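Local coordinates for protein N-acetyl-beta-D glucosaminidase (Rhizomucor miehei CAU432, PDB 4ZM6) that probably hydrolyses terminal beta-N-acetylglucosamine residues with a glycoside hydrolase family 3 region and transfers acetyl groups from bound acetyl-CoA to glucosamine with a GCN5-related one, at residues A[372-377]-A[532-537]. Numbering follows the deposited sequence.
Sequences PTVVTN and DAIAPA
Between Ile534 and Val375 runs a single backbone hydrogen bond, an example of how an irregular linker can be pinned to the outermost strand of a sheet without becoming a strand itself. Ile534 N donates to Val375 O over 3.1 Å, with 155° at the hydrogen, and approaches from 23° off the carbonyl plane. The same oxygen also meets Ala533 CA at 3.6 Å in a CA-H...O contact, so two successive residues of the linker converge on one acceptor. That oxygen is turned toward the linker at a classic beta bulge, where Val375 and Thr376 both face Tyr495.

Apolar contact comes almost wholly from Ile534, whose side chain runs toward Asn377 with CG1 still close to Val375 O. With CG1 anti to the carbonyl carbon (chi1 -67°) and the chain extended beyond it, the terminal CD1 is carried to Asn377 CB, 3.7 Å away. CD1 also lies 4.1 Å from Val374 CG1, the two side chains crossing at a slant.

Charge plays its part at the margin: Asp532 OD2 forms a salt bridge with Arg378 NH1, immediately after the strand. Separately, Asn377 ND2 hydrogen-bonds to Leu382 O.

Strand 373-377 is an edge of a mixed six-stranded sheet, antiparallel to strand 494-497, and helix 503-513 packs against Val374. The side chain of Ile534 is about 12 Å from the bound acetyl-CoA. The 532-537 linker lies between that helix and strand 540-543, the edge strand of the next sheet, in the acetyltransferase region.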
loop_
_atom_site.group_PDB
_atom_site.type_symbol
_atom_site.label_atom_id
_atom_site.label_comp_id
_atom_site.label_asym_id
_atom_site.label_seq_id
_atom_site.Cartn_x
_atom_site.Cartn_y
_atom_site.Cartn_z
ATOM N N PRO A 372 2.837 -28.563 -9.638
ATOM C CA PRO A 372 1.804 -29.252 -8.867
ATOM C C PRO A 372 2.041 -29.230 -7.358
ATOM O O PRO A 372 3.186 -29.186 -6.903
ATOM C CB PRO A 372 1.853 -30.684 -9.403
ATOM C CG PRO A 372 3.237 -30.846 -9.908
ATOM C CD PRO A 372 3.643 -29.502 -10.437
ATOM N N THR A 373 0.940 -29.255 -6.611
ATOM C CA THR A 373 0.950 -29.174 -5.161
ATOM C C THR A 373 0.364 -30.454 -4.563
ATOM O O THR A 373 -0.672 -30.935 -5.016
ATOM C CB THR A 373 0.095 -27.986 -4.671
ATOM O OG1 THR A 373 0.385 -26.816 -5.447
ATOM C CG2 THR A 373 0.355 -27.703 -3.204
ATOM N N VAL A 374 1.035 -31.001 -3.554
ATOM C CA VAL A 374 0.471 -32.055 -2.725
ATOM C C VAL A 374 -0.276 -31.337 -1.616
ATOM O O VAL A 374 0.334 -30.625 -0.815
ATOM C CB VAL A 374 1.565 -32.950 -2.126
ATOM C CG1 VAL A 374 0.957 -33.976 -1.187
ATOM C CG2 VAL A 374 2.357 -33.630 -3.237
ATOM N N VAL A 375 -1.594 -31.516 -1.576
ATOM C CA VAL A 375 -2.454 -30.752 -0.683
ATOM C C VAL A 375 -2.668 -31.491 0.638
ATOM O O VAL A 375 -2.580 -30.896 1.712
ATOM C CB VAL A 375 -3.802 -30.450 -1.363
ATOM C CG1 VAL A 375 -4.701 -29.629 -0.451
ATOM C CG2 VAL A 375 -3.575 -29.722 -2.676
ATOM N N THR A 376 -2.959 -32.783 0.561
ATOM C CA THR A 376 -3.010 -33.612 1.762
ATOM C C THR A 376 -2.299 -34.927 1.515
ATOM O O THR A 376 -2.169 -35.381 0.382
ATOM C CB THR A 376 -4.454 -33.877 2.255
ATOM O OG1 THR A 376 -5.195 -34.586 1.258
ATOM C CG2 THR A 376 -5.163 -32.564 2.579
ATOM N N ASN A 377 -1.825 -35.519 2.602
ATOM C CA ASN A 377 -1.061 -36.750 2.556
ATOM C C ASN A 377 -1.024 -37.322 3.975
ATOM O O ASN A 377 0.043 -37.557 4.552
ATOM C CB ASN A 377 0.347 -36.467 2.014
ATOM C CG ASN A 377 1.086 -37.724 1.591
ATOM O OD1 ASN A 377 0.504 -38.800 1.448
ATOM N ND2 ASN A 377 2.378 -37.586 1.382
ATOM N N ASP A 532 -6.385 -28.638 6.884
ATOM C CA ASP A 532 -5.078 -29.195 7.247
ATOM C C ASP A 532 -4.150 -29.311 6.029
ATOM O O ASP A 532 -3.382 -30.273 5.911
ATOM C CB ASP A 532 -5.229 -30.545 7.981
ATOM C CG ASP A 532 -6.041 -31.570 7.195
ATOM O OD1 ASP A 532 -7.200 -31.274 6.830
ATOM O OD2 ASP A 532 -5.522 -32.681 6.961
ATOM N N ALA A 533 -4.209 -28.315 5.142
ATOM C CA ALA A 533 -3.321 -28.253 3.982
ATOM C C ALA A 533 -1.859 -28.326 4.439
ATOM O O ALA A 533 -1.508 -27.771 5.477
ATOM C CB ALA A 533 -3.579 -26.974 3.193
ATOM N N ILE A 534 -1.023 -29.036 3.680
ATOM C CA ILE A 534 0.395 -29.203 4.032
ATOM C C ILE A 534 1.177 -27.932 3.730
ATOM O O ILE A 534 1.210 -27.475 2.587
ATOM C CB ILE A 534 1.059 -30.363 3.253
ATOM C CG1 ILE A 534 0.467 -31.706 3.677
ATOM C CG2 ILE A 534 2.573 -30.370 3.470
ATOM C CD1 ILE A 534 0.850 -32.843 2.759
ATOM N N ALA A 535 1.830 -27.390 4.754
ATOM C CA ALA A 535 2.605 -26.159 4.625
ATOM C C ALA A 535 4.086 -26.463 4.373
ATOM O O ALA A 535 4.746 -27.049 5.233
ATOM C CB ALA A 535 2.453 -25.321 5.886
ATOM N N PRO A 536 4.618 -26.072 3.196
ATOM C CA PRO A 536 6.074 -26.127 3.048
ATOM C C PRO A 536 6.739 -25.049 3.907
ATOM O O PRO A 536 6.063 -24.115 4.348
ATOM C CB PRO A 536 6.290 -25.842 1.557
ATOM C CG PRO A 536 5.105 -25.035 1.154
ATOM C CD PRO A 536 3.960 -25.555 1.980
ATOM N N ALA A 537 8.039 -25.186 4.157
ATOM C CA ALA A 537 8.785 -24.174 4.907
ATOM C C ALA A 537 8.727 -22.871 4.122
ATOM O O ALA A 537 9.126 -22.829 2.955
ATOM C CB ALA A 537 10.227 -24.607 5.122
#